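Local coordinates for protein 4-alpha-glucanotransferase (Streptococcus agalactiae, PDB 6M6T) that belongs to the amylomaltase family of the TIM-barrel clan and holds glycan ligands in its pockets, at residues G346-E350 and R351-L355; A329-K332 and E333-D337; W305-R308 and G309-T313; Y437-S441 and Q442-T446. All coordinates share one frame; numbering follows the deposited sequence.

Interaction 1 of 4, residues G346-E350 and R351-L355; sequences GYIDE and RAERL. With AC1 (4,6-dideoxy-4-{[(1S,4R,5S,6S)-4,5,6-trihydroxy-3-(hydroxymethyl)cyclohex-2-en-1-yl]amino}-alpha-D-glucopyranose), chain J.
D349 O is shared by two backbone N-H groups of the first turn of helix 350-359, which starts here with D349 as its N-cap. E353 N reaches it at 3.2 Å, fairly straight (158°) and in the carbonyl plane, the ordinary i to i+4 bond; A352 N comes nearer, at 2.8 Å from D349 O, but at a bent 123°, so that bond is weak. The D349 side chain adds the cap: chi1 of 74° sets CG between the backbone N and the carbonyl carbon, and the turn at chi2 then brings OD2 to R351 N, which gives it a weak bond of 3.3 Å. D349 thus offers its carbonyl and its carboxylate to different N-H groups at the helix start. Next to the cap, I348 CG2 rests against E353 CG at 3.7 Å, the two side chains crossing at about a right angle. E353 also runs alongside E350, two like charges at the surface whose carboxylate planes are turned steeply against each other.

On the other side of I348 the loop enters the glycan pocket with G346 and Y347. The Y347 ring presents its edge to the ligand: AC1 O2B lies in the ring plane, at the edge by CE2, while W319 meets the ring at a slant. Y347 OH bonds P250 O and also accepts a bond from AC1 O3, a pairing that would fix the rotation of the phenol hydroxyl; AC1 O3 and Y347 OH are 3.0 Å apart.

Interaction 2 of 4, residues A329-K332 and E333-D337; sequences ATIK and EKLGD
The C-terminal turn of helix 324-335, which leads toward parallel strand 340-342 of the barrel, is held by successive i to i+4 backbone bonds. E333 N gives A329 O a nearly straight bond of 2.9 Å (176°), and K334 N and L335 N follow with bonds to T330 O and I331 O that are progressively less straight. The series fades at the end: G336 N still reaches K332 O at 2.8 Å, but the angle of 122° makes that bond weak. There the chain leaves helical geometry, G336 having positive phi (79°).

Along the outside, T330 CG2 lies beside the aliphatic stem of K334, 3.9 Å from its CD, the two side chains pointing the same way. The extended K334 carries NZ beyond T330 to a salt bridge with D275, while T330 OG1 turns back to E326 O. On the buried flank, I331 CG2 and L335 CD1 meet at 3.9 Å, one helical turn apart. Both residues pack on I283 of helix 277-289, so the pair forms part of the seam between two helices. Where the helix gives out, the K332 CA-H group points at G336 O, with CA and O 3.4 Å apart.

Interaction 3 of 4, residues W305-R308 and G309-T313; sequences WEIR and GDYQT
I307 has chi1 -53°, which places CG2 opposite its own backbone N and brings it to 3.5 Å from Y311 CB; Y311 has chi1 63°, which tucks its ring between backbone N and carbonyl carbon. The ring so placed has CG 3.9 Å from I307 CG2, which approaches it obliquely, and the two side chains slant across one another. This apolar touch spans the turn that follows strand 303-308, in which the chain reverses through D310, a residue with positive phi. The ring edge of Y311 faces the main chain as well: R308 O lies near the ring plane, 3.6 Å from Y311 CD1.

On the outer side of the turn R308 runs away from the tyrosine, its chain extended from CG to NE. It passes the carbonyl of G309, and the D310 carboxylate comes to the edge of its guanidinium, the two planes 29° apart. R308 NE and D310 OD1 are 4.4 Å from each other, too far for a salt bridge, so the attraction across this exposed corner is probably modest. R308 also touches D316.

Strand 303-308 runs antiparallel between strands 245-249 and 319-321, with I307 pairing through its backbone to I246 and E306 to S318. The side chains of I307 and Y311 both continue onto I246 and onto L260, a glycan-pocket residue of edge strand 259-264.

Interaction 4 of 4, residues Y437-S441 and Q442-T446; sequences YATVS and QTTIT
Helix 428-438 ends near Y437, and the chain passes through a short turn into strand 443-447 of the barrel, bringing the CA atoms of Y437 and T444 to 6.3 Å. Across this turn the tyrosine ring lies over the strand. T444 OG1 sits above one face, 3.2 Å from the ring plane and displaced toward the rim, close to CD1 and CE1. Two residues on, T446 OG1 meets Y437 OH at 2.7 Å in a hydrogen bond that either hydroxyl may donate, the two side chains at about a right angle. T444 OG1 owes its place to chi1 53°, which sets it between backbone N and carbonyl carbon and leaves CG2 toward T439 OG1, 4.0 Å away, and S441 CB.

Within the turn T439 OG1 accepts a weak bond of 3.3 Å from S441 N, forming an ST turn, and bonds L436 O as well. S441 OG pairs with T389 OG1. The strand itself is held on its two sides by backbone bonds to G8 and A391, while L487, I490 and T491 of helix 481-493 pack on Y437.

The contact is buried yet polar: Y437 pairs with T446, S441 with T389, and T439 with main-chain atoms. Y437 OH has hydroxyl partners in T446 OG1 and, weakly, S7 OG, which suggests a neutral hydrogen-bonding network here.

In the fold
All four are local contacts, each bridging a change of structure: a helix start (interaction 1), a helix end (interaction 2), a turn after a strand (interaction 3) and a helix-to-strand return (interaction 4). Interaction 4 is the buried one, built on neutral hydroxyls beside the parallel barrel strands; the others lie at the surface, where carboxylates and long basic side chains appear. Interactions 1 and 2 belong to helices that follow and precede strand 340-342 in the chain, with L355 packing on F328 of helix 324-335. Interaction 1 touches AC1 through Y347, whereas the Y311 side chain of interaction 3, which belongs to the antiparallel sheet, stays about 6 Å from a bound AC1.

Interaction 1 of 4, residues G346-E350 and R351-L355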
loop_
_atom_site.group_PDB
_atom_site.type_symbol
_atom_site.label_atom_id
_atom_site.label_comp_id
_atom_site.label_asym_id
_atom_site.label_seq_id
_atom_site.Cartn_x
_atom_site.Cartn_y
_atom_site.Cartn_z
ATOM N N GLY A 346 10.727 8.029 -11.687
ATOM C CA GLY A 346 10.742 9.485 -11.700
ATOM C C GLY A 346 12.044 10.077 -11.199
ATOM O O GLY A 346 12.746 9.502 -10.368
ATOM N N TYR A 347 12.373 11.253 -11.743
ATOM C CA TYR A 347 13.383 12.148 -11.176
ATOM C C TYR A 347 14.690 11.416 -10.934
ATOM O O TYR A 347 15.413 11.687 -9.970
ATOM C CB TYR A 347 12.873 12.811 -9.888
ATOM C CG TYR A 347 11.464 13.364 -10.031
ATOM C CD1 TYR A 347 11.242 14.624 -10.567
ATOM C CD2 TYR A 347 10.360 12.614 -9.656
ATOM C CE1 TYR A 347 9.968 15.113 -10.721
ATOM C CE2 TYR A 347 9.097 13.090 -9.819
ATOM C CZ TYR A 347 8.900 14.336 -10.340
ATOM O OH TYR A 347 7.621 14.807 -10.481
ATOM N N ILE A 348 14.994 10.465 -11.810
ATOM C CA ILE A 348 16.206 9.672 -11.654
ATOM C C ILE A 348 17.420 10.531 -12.001
ATOM O O ILE A 348 17.486 11.151 -13.067
ATOM C CB ILE A 348 16.144 8.400 -12.512
ATOM C CG1 ILE A 348 15.142 7.410 -11.891
ATOM C CG2 ILE A 348 17.535 7.784 -12.664
ATOM C CD1 ILE A 348 15.181 5.999 -12.481
ATOM N N ASP A 349 18.355 10.610 -11.066
ATOM C CA ASP A 349 19.655 11.214 -11.264
ATOM C C ASP A 349 20.678 10.223 -10.734
ATOM O O ASP A 349 20.320 9.235 -10.082
ATOM C CB ASP A 349 19.759 12.591 -10.568
ATOM C CG ASP A 349 19.896 12.491 -9.042
ATOM O OD1 ASP A 349 18.964 11.996 -8.371
ATOM O OD2 ASP A 349 20.957 12.908 -8.516
ATOM N N GLU A 350 21.957 10.483 -11.024
ATOM C CA GLU A 350 22.982 9.479 -10.762
ATOM C C GLU A 350 23.151 9.172 -9.277
ATOM O O GLU A 350 23.728 8.135 -8.937
ATOM C CB GLU A 350 24.312 9.894 -11.419
ATOM C CG GLU A 350 24.588 9.121 -12.745
ATOM C CD GLU A 350 23.794 9.655 -13.957
ATOM O OE1 GLU A 350 23.875 9.041 -15.046
ATOM O OE2 GLU A 350 23.097 10.681 -13.837
ATOM N N ARG A 351 22.652 10.023 -8.384
ATOM C CA ARG A 351 22.628 9.634 -6.970
ATOM C C ARG A 351 21.659 8.476 -6.729
ATOM O O ARG A 351 21.972 7.535 -5.984
ATOM C CB ARG A 351 22.266 10.828 -6.083
ATOM C CG ARG A 351 23.429 11.772 -5.847
ATOM C CD ARG A 351 23.031 13.065 -5.076
ATOM N NE ARG A 351 24.227 13.863 -4.834
ATOM C CZ ARG A 351 25.167 13.529 -3.959
ATOM N NH1 ARG A 351 25.027 12.441 -3.205
ATOM N NH2 ARG A 351 26.247 14.285 -3.830
ATOM N N ALA A 352 20.493 8.514 -7.384
ATOM C CA ALA A 352 19.518 7.426 -7.271
ATOM C C ALA A 352 20.023 6.131 -7.908
ATOM O O ALA A 352 19.803 5.028 -7.370
ATOM C CB ALA A 352 18.195 7.845 -7.915
ATOM N N GLU A 353 20.684 6.243 -9.068
ATOM C CA GLU A 353 21.221 5.052 -9.710
ATOM C C GLU A 353 22.345 4.439 -8.881
ATOM O O GLU A 353 22.489 3.205 -8.837
ATOM C CB GLU A 353 21.682 5.392 -11.121
ATOM C CG GLU A 353 20.550 5.781 -12.072
ATOM C CD GLU A 353 21.051 6.182 -13.473
ATOM O OE1 GLU A 353 21.809 7.177 -13.588
ATOM O OE2 GLU A 353 20.689 5.502 -14.463
ATOM N N ARG A 354 23.123 5.274 -8.186
ATOM C CA ARG A 354 24.126 4.730 -7.275
ATOM C C ARG A 354 23.472 4.042 -6.078
ATOM O O ARG A 354 23.939 2.981 -5.645
ATOM C CB ARG A 354 25.088 5.832 -6.809
ATOM C CG ARG A 354 25.821 6.544 -7.923
ATOM C CD ARG A 354 27.319 6.436 -7.798
ATOM N NE ARG A 354 27.806 7.154 -6.627
ATOM C CZ ARG A 354 29.073 7.151 -6.223
ATOM N NH1 ARG A 354 29.986 6.465 -6.908
ATOM N NH2 ARG A 354 29.424 7.844 -5.138
ATOM N N LEU A 355 22.416 4.652 -5.514
ATOM C CA LEU A 355 21.642 4.006 -4.450
ATOM C C LEU A 355 21.237 2.602 -4.848
ATOM O O LEU A 355 21.507 1.630 -4.123
ATOM C CB LEU A 355 20.390 4.816 -4.119
ATOM C CG LEU A 355 20.272 5.358 -2.701
ATOM C CD1 LEU A 355 18.854 5.866 -2.451
ATOM C CD2 LEU A 355 20.663 4.300 -1.699
HETATM C C1 AC1 J . 6.370 10.704 -14.297
HETATM O O2 AC1 J . 6.413 13.050 -13.675
HETATM C C2 AC1 J . 5.856 11.770 -13.328
HETATM C C4A AC1 J . 5.887 8.105 -7.035
HETATM C C3 AC1 J . 6.331 11.436 -11.945
HETATM O O3 AC1 J . 5.832 12.453 -11.085
HETATM C C4 AC1 J . 5.793 10.068 -11.524
HETATM N N4A AC1 J . 6.334 9.648 -10.228
HETATM C C5 AC1 J . 6.198 9.000 -12.518
HETATM O O5 AC1 J . 5.839 9.380 -13.885
HETATM C C6 AC1 J . 5.536 7.676 -12.085
HETATM C C1B AC1 J . 5.636 10.177 -9.048
HETATM C C2B AC1 J . 6.650 10.193 -7.948
HETATM O O2B AC1 J . 7.794 10.884 -8.449
HETATM C C3B AC1 J . 7.055 8.772 -7.651
HETATM O O3B AC1 J . 8.089 8.745 -6.677
HETATM O O4 AC1 J . 6.208 6.714 -6.823
HETATM C C5B AC1 J . 4.734 8.278 -7.818
HETATM C C7B AC1 J . 4.590 9.315 -8.742
HETATM C C6B AC1 J . 3.573 7.335 -7.582
HETATM O O6B AC1 J . 4.138 6.094 -7.154
#

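Interaction 2 of 4, residues A329-K332 and E333-D337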
loop_
_atom_site.group_PDB
_atom_site.type_symbol
_atom_site.label_atom_id
_atom_site.label_comp_id
_atom_site.label_asym_id
_atom_site.label_seq_id
_atom_site.Cartn_x
_atom_site.Cartn_y
_atom_site.Cartn_z
ATOM N N ALA A 329 23.273 0.733 4.169
ATOM C CA ALA A 329 24.362 -0.044 4.754
ATOM C C ALA A 329 23.999 -0.505 6.160
ATOM O O ALA A 329 24.288 -1.646 6.548
ATOM C CB ALA A 329 25.654 0.768 4.772
ATOM N N THR A 330 23.365 0.369 6.939
ATOM C CA THR A 330 22.997 -0.006 8.295
ATOM C C THR A 330 21.987 -1.133 8.282
ATOM O O THR A 330 22.083 -2.067 9.089
ATOM C CB THR A 330 22.446 1.200 9.050
ATOM O OG1 THR A 330 23.323 2.314 8.864
ATOM C CG2 THR A 330 22.351 0.895 10.533
ATOM N N ILE A 331 21.019 -1.073 7.357
ATOM C CA ILE A 331 20.025 -2.146 7.262
ATOM C C ILE A 331 20.704 -3.461 6.885
ATOM O O ILE A 331 20.488 -4.490 7.534
ATOM C CB ILE A 331 18.890 -1.773 6.283
ATOM C CG1 ILE A 331 18.063 -0.610 6.833
ATOM C CG2 ILE A 331 17.950 -2.947 6.077
ATOM C CD1 ILE A 331 17.141 0.025 5.818
ATOM N N LYS A 332 21.561 -3.444 5.856
ATOM C CA LYS A 332 22.296 -4.655 5.490
ATOM C C LYS A 332 23.053 -5.232 6.682
ATOM O O LYS A 332 22.895 -6.408 7.020
ATOM C CB LYS A 332 23.266 -4.380 4.336
ATOM C CG LYS A 332 23.696 -5.651 3.603
ATOM C CD LYS A 332 24.968 -5.469 2.802
ATOM C CE LYS A 332 25.225 -6.694 1.882
ATOM N NZ LYS A 332 26.575 -7.359 2.051
ATOM N N GLU A 333 23.881 -4.415 7.336
ATOM C CA GLU A 333 24.647 -4.907 8.479
ATOM C C GLU A 333 23.741 -5.501 9.562
ATOM O O GLU A 333 23.965 -6.625 10.033
ATOM C CB GLU A 333 25.506 -3.787 9.065
ATOM C CG GLU A 333 26.302 -4.246 10.285
ATOM C CD GLU A 333 27.174 -5.482 9.995
ATOM O OE1 GLU A 333 26.727 -6.634 10.251
ATOM O OE2 GLU A 333 28.316 -5.296 9.502
ATOM N N LYS A 334 22.709 -4.764 9.976
ATOM C CA LYS A 334 21.983 -5.166 11.170
ATOM C C LYS A 334 20.947 -6.245 10.886
ATOM O O LYS A 334 20.639 -7.048 11.772
ATOM C CB LYS A 334 21.326 -3.942 11.808
ATOM C CG LYS A 334 22.258 -3.151 12.694
ATOM C CD LYS A 334 21.608 -1.870 13.123
ATOM C CE LYS A 334 22.445 -1.174 14.171
ATOM N NZ LYS A 334 21.644 -0.093 14.810
ATOM N N LEU A 335 20.426 -6.299 9.665
ATOM C CA LEU A 335 19.318 -7.170 9.314
ATOM C C LEU A 335 19.691 -8.288 8.345
ATOM O O LEU A 335 18.851 -9.162 8.094
ATOM C CB LEU A 335 18.185 -6.335 8.707
ATOM C CG LEU A 335 17.460 -5.459 9.718
ATOM C CD1 LEU A 335 16.266 -4.741 9.095
ATOM C CD2 LEU A 335 17.033 -6.346 10.845
ATOM N N GLY A 336 20.930 -8.303 7.821
ATOM C CA GLY A 336 21.294 -9.133 6.684
ATOM C C GLY A 336 20.821 -8.506 5.382
ATOM O O GLY A 336 20.291 -7.396 5.367
ATOM N N ASP A 337 21.012 -9.225 4.271
ATOM C CA ASP A 337 20.378 -8.834 3.009
ATOM C C ASP A 337 18.908 -9.275 3.025
ATOM O O ASP A 337 18.554 -10.262 3.678
ATOM C CB ASP A 337 21.152 -9.406 1.805
ATOM C CG ASP A 337 21.230 -10.942 1.795
ATOM O OD1 ASP A 337 20.179 -11.618 1.916
ATOM O OD2 ASP A 337 22.365 -11.477 1.659
#

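Interaction 3 of 4, residues W305-R308 and G309-T313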
loop_
_atom_site.group_PDB
_atom_site.type_symbol
_atom_site.label_atom_id
_atom_site.label_comp_id
_atom_site.label_asym_id
_atom_site.label_seq_id
_atom_site.Cartn_x
_atom_site.Cartn_y
_atom_site.Cartn_z
ATOM N N TRP A 305 11.797 15.993 -2.341
ATOM C CA TRP A 305 11.283 17.323 -2.629
ATOM C C TRP A 305 10.542 17.859 -1.407
ATOM O O TRP A 305 9.675 17.176 -0.856
ATOM C CB TRP A 305 10.359 17.269 -3.838
ATOM C CG TRP A 305 9.786 18.580 -4.204
ATOM C CD1 TRP A 305 8.560 19.063 -3.855
ATOM C CD2 TRP A 305 10.407 19.590 -5.003
ATOM N NE1 TRP A 305 8.377 20.310 -4.396
ATOM C CE2 TRP A 305 9.496 20.656 -5.106
ATOM C CE3 TRP A 305 11.645 19.695 -5.643
ATOM C CZ2 TRP A 305 9.782 21.812 -5.821
ATOM C CZ3 TRP A 305 11.928 20.843 -6.352
ATOM C CH2 TRP A 305 11.001 21.887 -6.438
ATOM N N GLU A 306 10.884 19.086 -1.000
ATOM C CA GLU A 306 10.471 19.656 0.280
ATOM C C GLU A 306 9.731 20.974 0.035
ATOM O O GLU A 306 10.356 22.034 -0.080
ATOM C CB GLU A 306 11.685 19.853 1.190
ATOM C CG GLU A 306 11.344 20.193 2.650
ATOM C CD GLU A 306 12.521 20.804 3.447
ATOM O OE1 GLU A 306 12.725 22.040 3.378
ATOM O OE2 GLU A 306 13.233 20.064 4.173
ATOM N N ILE A 307 8.399 20.911 -0.025
ATOM C CA ILE A 307 7.596 22.127 -0.106
ATOM C C ILE A 307 7.642 22.835 1.239
ATOM O O ILE A 307 7.417 22.219 2.285
ATOM C CB ILE A 307 6.145 21.793 -0.485
ATOM C CG1 ILE A 307 6.089 20.942 -1.763
ATOM C CG2 ILE A 307 5.333 23.077 -0.607
ATOM C CD1 ILE A 307 5.187 19.719 -1.675
ATOM N N ARG A 308 7.934 24.130 1.228
ATOM C CA ARG A 308 7.907 24.857 2.489
ATOM C C ARG A 308 6.461 25.139 2.896
ATOM O O ARG A 308 5.513 24.853 2.157
ATOM C CB ARG A 308 8.691 26.157 2.373
ATOM C CG ARG A 308 8.298 26.966 1.164
ATOM C CD ARG A 308 9.283 28.092 0.894
ATOM N NE ARG A 308 9.260 28.455 -0.518
ATOM C CZ ARG A 308 10.130 28.011 -1.422
ATOM N NH1 ARG A 308 11.119 27.197 -1.061
ATOM N NH2 ARG A 308 10.013 28.385 -2.693
ATOM N N GLY A 309 6.289 25.700 4.098
ATOM C CA GLY A 309 5.013 26.289 4.467
ATOM C C GLY A 309 4.787 27.466 3.542
ATOM O O GLY A 309 5.643 27.721 2.694
ATOM N N ASP A 310 3.681 28.196 3.674
ATOM C CA ASP A 310 3.372 29.316 2.772
ATOM C C ASP A 310 3.536 28.909 1.304
ATOM O O ASP A 310 4.080 29.648 0.478
ATOM C CB ASP A 310 4.199 30.577 3.114
ATOM C CG ASP A 310 5.723 30.423 2.883
ATOM O OD1 ASP A 310 6.207 30.671 1.752
ATOM O OD2 ASP A 310 6.443 30.073 3.852
ATOM N N TYR A 311 3.047 27.718 0.970
ATOM C CA TYR A 311 3.045 27.287 -0.416
ATOM C C TYR A 311 1.793 27.800 -1.110
ATOM O O TYR A 311 0.785 28.109 -0.472
ATOM C CB TYR A 311 3.124 25.760 -0.518
ATOM C CG TYR A 311 1.957 25.005 0.087
ATOM C CD1 TYR A 311 1.982 24.595 1.416
ATOM C CD2 TYR A 311 0.836 24.677 -0.679
ATOM C CE1 TYR A 311 0.909 23.886 1.979
ATOM C CE2 TYR A 311 -0.243 23.981 -0.121
ATOM C CZ TYR A 311 -0.194 23.586 1.208
ATOM O OH TYR A 311 -1.245 22.898 1.770
ATOM N N GLN A 312 1.878 27.924 -2.426
ATOM C CA GLN A 312 0.674 28.083 -3.230
ATOM C C GLN A 312 0.479 26.938 -4.212
ATOM O O GLN A 312 -0.643 26.440 -4.363
ATOM C CB GLN A 312 0.678 29.438 -3.963
ATOM C CG GLN A 312 -0.699 29.831 -4.529
ATOM C CD GLN A 312 -1.724 30.186 -3.449
ATOM O OE1 GLN A 312 -1.367 30.511 -2.311
ATOM N NE2 GLN A 312 -3.007 30.125 -3.809
ATOM N N THR A 313 1.539 26.487 -4.871
ATOM C CA THR A 313 1.532 25.185 -5.521
ATOM C C THR A 313 2.738 24.404 -5.017
ATOM O O THR A 313 3.561 24.908 -4.243
ATOM C CB THR A 313 1.531 25.294 -7.061
ATOM O OG1 THR A 313 0.659 26.357 -7.462
ATOM C CG2 THR A 313 1.012 24.007 -7.700
#

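Interaction 4 of 4, residues Y437-S441 and Q442-T446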
loop_
_atom_site.group_PDB
_atom_site.type_symbol
_atom_site.label_atom_id
_atom_site.label_comp_id
_atom_site.label_asym_id
_atom_site.label_seq_id
_atom_site.Cartn_x
_atom_site.Cartn_y
_atom_site.Cartn_z
ATOM N N TYR A 437 5.200 -10.219 -20.558
ATOM C CA TYR A 437 5.699 -11.488 -20.056
ATOM C C TYR A 437 6.857 -12.000 -20.886
ATOM O O TYR A 437 7.637 -12.825 -20.399
ATOM C CB TYR A 437 4.565 -12.515 -20.008
ATOM C CG TYR A 437 3.795 -12.441 -18.720
ATOM C CD1 TYR A 437 3.465 -11.215 -18.169
ATOM C CD2 TYR A 437 3.424 -13.587 -18.041
ATOM C CE1 TYR A 437 2.770 -11.129 -16.992
ATOM C CE2 TYR A 437 2.727 -13.513 -16.845
ATOM C CZ TYR A 437 2.406 -12.277 -16.331
ATOM O OH TYR A 437 1.736 -12.175 -15.147
ATOM N N ALA A 438 7.003 -11.514 -22.121
ATOM C CA ALA A 438 8.147 -11.911 -22.927
ATOM C C ALA A 438 9.452 -11.220 -22.538
ATOM O O ALA A 438 10.503 -11.617 -23.057
ATOM C CB ALA A 438 7.857 -11.646 -24.403
ATOM N N THR A 439 9.426 -10.222 -21.651
ATOM C CA THR A 439 10.627 -9.460 -21.326
ATOM C C THR A 439 11.589 -10.271 -20.455
ATOM O O THR A 439 11.213 -11.242 -19.799
ATOM C CB THR A 439 10.273 -8.149 -20.609
ATOM O OG1 THR A 439 10.060 -8.391 -19.215
ATOM C CG2 THR A 439 9.025 -7.514 -21.206
ATOM N N VAL A 440 12.847 -9.838 -20.433
ATOM C CA VAL A 440 13.886 -10.575 -19.726
ATOM C C VAL A 440 13.794 -10.368 -18.222
ATOM O O VAL A 440 14.660 -10.841 -17.473
ATOM C CB VAL A 440 15.278 -10.176 -20.238
ATOM C CG1 VAL A 440 15.335 -10.356 -21.728
ATOM C CG2 VAL A 440 15.597 -8.743 -19.861
ATOM N N SER A 441 12.763 -9.642 -17.773
ATOM C CA SER A 441 12.614 -9.317 -16.357
ATOM C C SER A 441 12.440 -10.587 -15.534
ATOM O O SER A 441 11.797 -11.541 -15.977
ATOM C CB SER A 441 11.408 -8.388 -16.146
ATOM O OG SER A 441 11.726 -7.015 -16.310
ATOM N N GLN A 442 13.014 -10.607 -14.324
ATOM C CA GLN A 442 12.890 -11.809 -13.507
ATOM C C GLN A 442 11.458 -12.021 -13.056
ATOM O O GLN A 442 11.003 -13.169 -12.988
ATOM C CB GLN A 442 13.840 -11.763 -12.306
ATOM C CG GLN A 442 13.408 -10.897 -11.118
ATOM C CD GLN A 442 14.489 -10.800 -10.029
ATOM O OE1 GLN A 442 15.562 -10.210 -10.236
ATOM N NE2 GLN A 442 14.207 -11.381 -8.863
ATOM N N THR A 443 10.725 -10.936 -12.795
ATOM C CA THR A 443 9.337 -10.996 -12.359
ATOM C C THR A 443 8.519 -9.968 -13.121
ATOM O O THR A 443 8.967 -8.847 -13.332
ATOM C CB THR A 443 9.200 -10.737 -10.852
ATOM O OG1 THR A 443 10.170 -11.509 -10.128
ATOM C CG2 THR A 443 7.808 -11.115 -10.370
ATOM N N THR A 444 7.325 -10.355 -13.535
ATOM C CA THR A 444 6.360 -9.445 -14.130
ATOM C C THR A 444 5.056 -9.564 -13.362
ATOM O O THR A 444 4.671 -10.662 -12.937
ATOM C CB THR A 444 6.122 -9.763 -15.607
ATOM O OG1 THR A 444 5.773 -11.152 -15.742
ATOM C CG2 THR A 444 7.381 -9.434 -16.454
ATOM N N ILE A 445 4.387 -8.432 -13.176
ATOM C CA ILE A 445 3.162 -8.364 -12.385
ATOM C C ILE A 445 2.033 -7.847 -13.262
ATOM O O ILE A 445 2.187 -6.838 -13.959
ATOM C CB ILE A 445 3.323 -7.473 -11.145
ATOM C CG1 ILE A 445 4.579 -7.861 -10.381
ATOM C CG2 ILE A 445 2.127 -7.628 -10.253
ATOM C CD1 ILE A 445 4.472 -9.219 -9.762
ATOM N N THR A 446 0.897 -8.529 -13.207
ATOM C CA THR A 446 -0.254 -8.207 -14.031
ATOM C C THR A 446 -1.327 -7.549 -13.179
ATOM O O THR A 446 -1.666 -8.047 -12.101
ATOM C CB THR A 446 -0.787 -9.461 -14.707
ATOM O OG1 THR A 446 0.229 -9.970 -15.587
ATOM C CG2 THR A 446 -2.070 -9.139 -15.490
#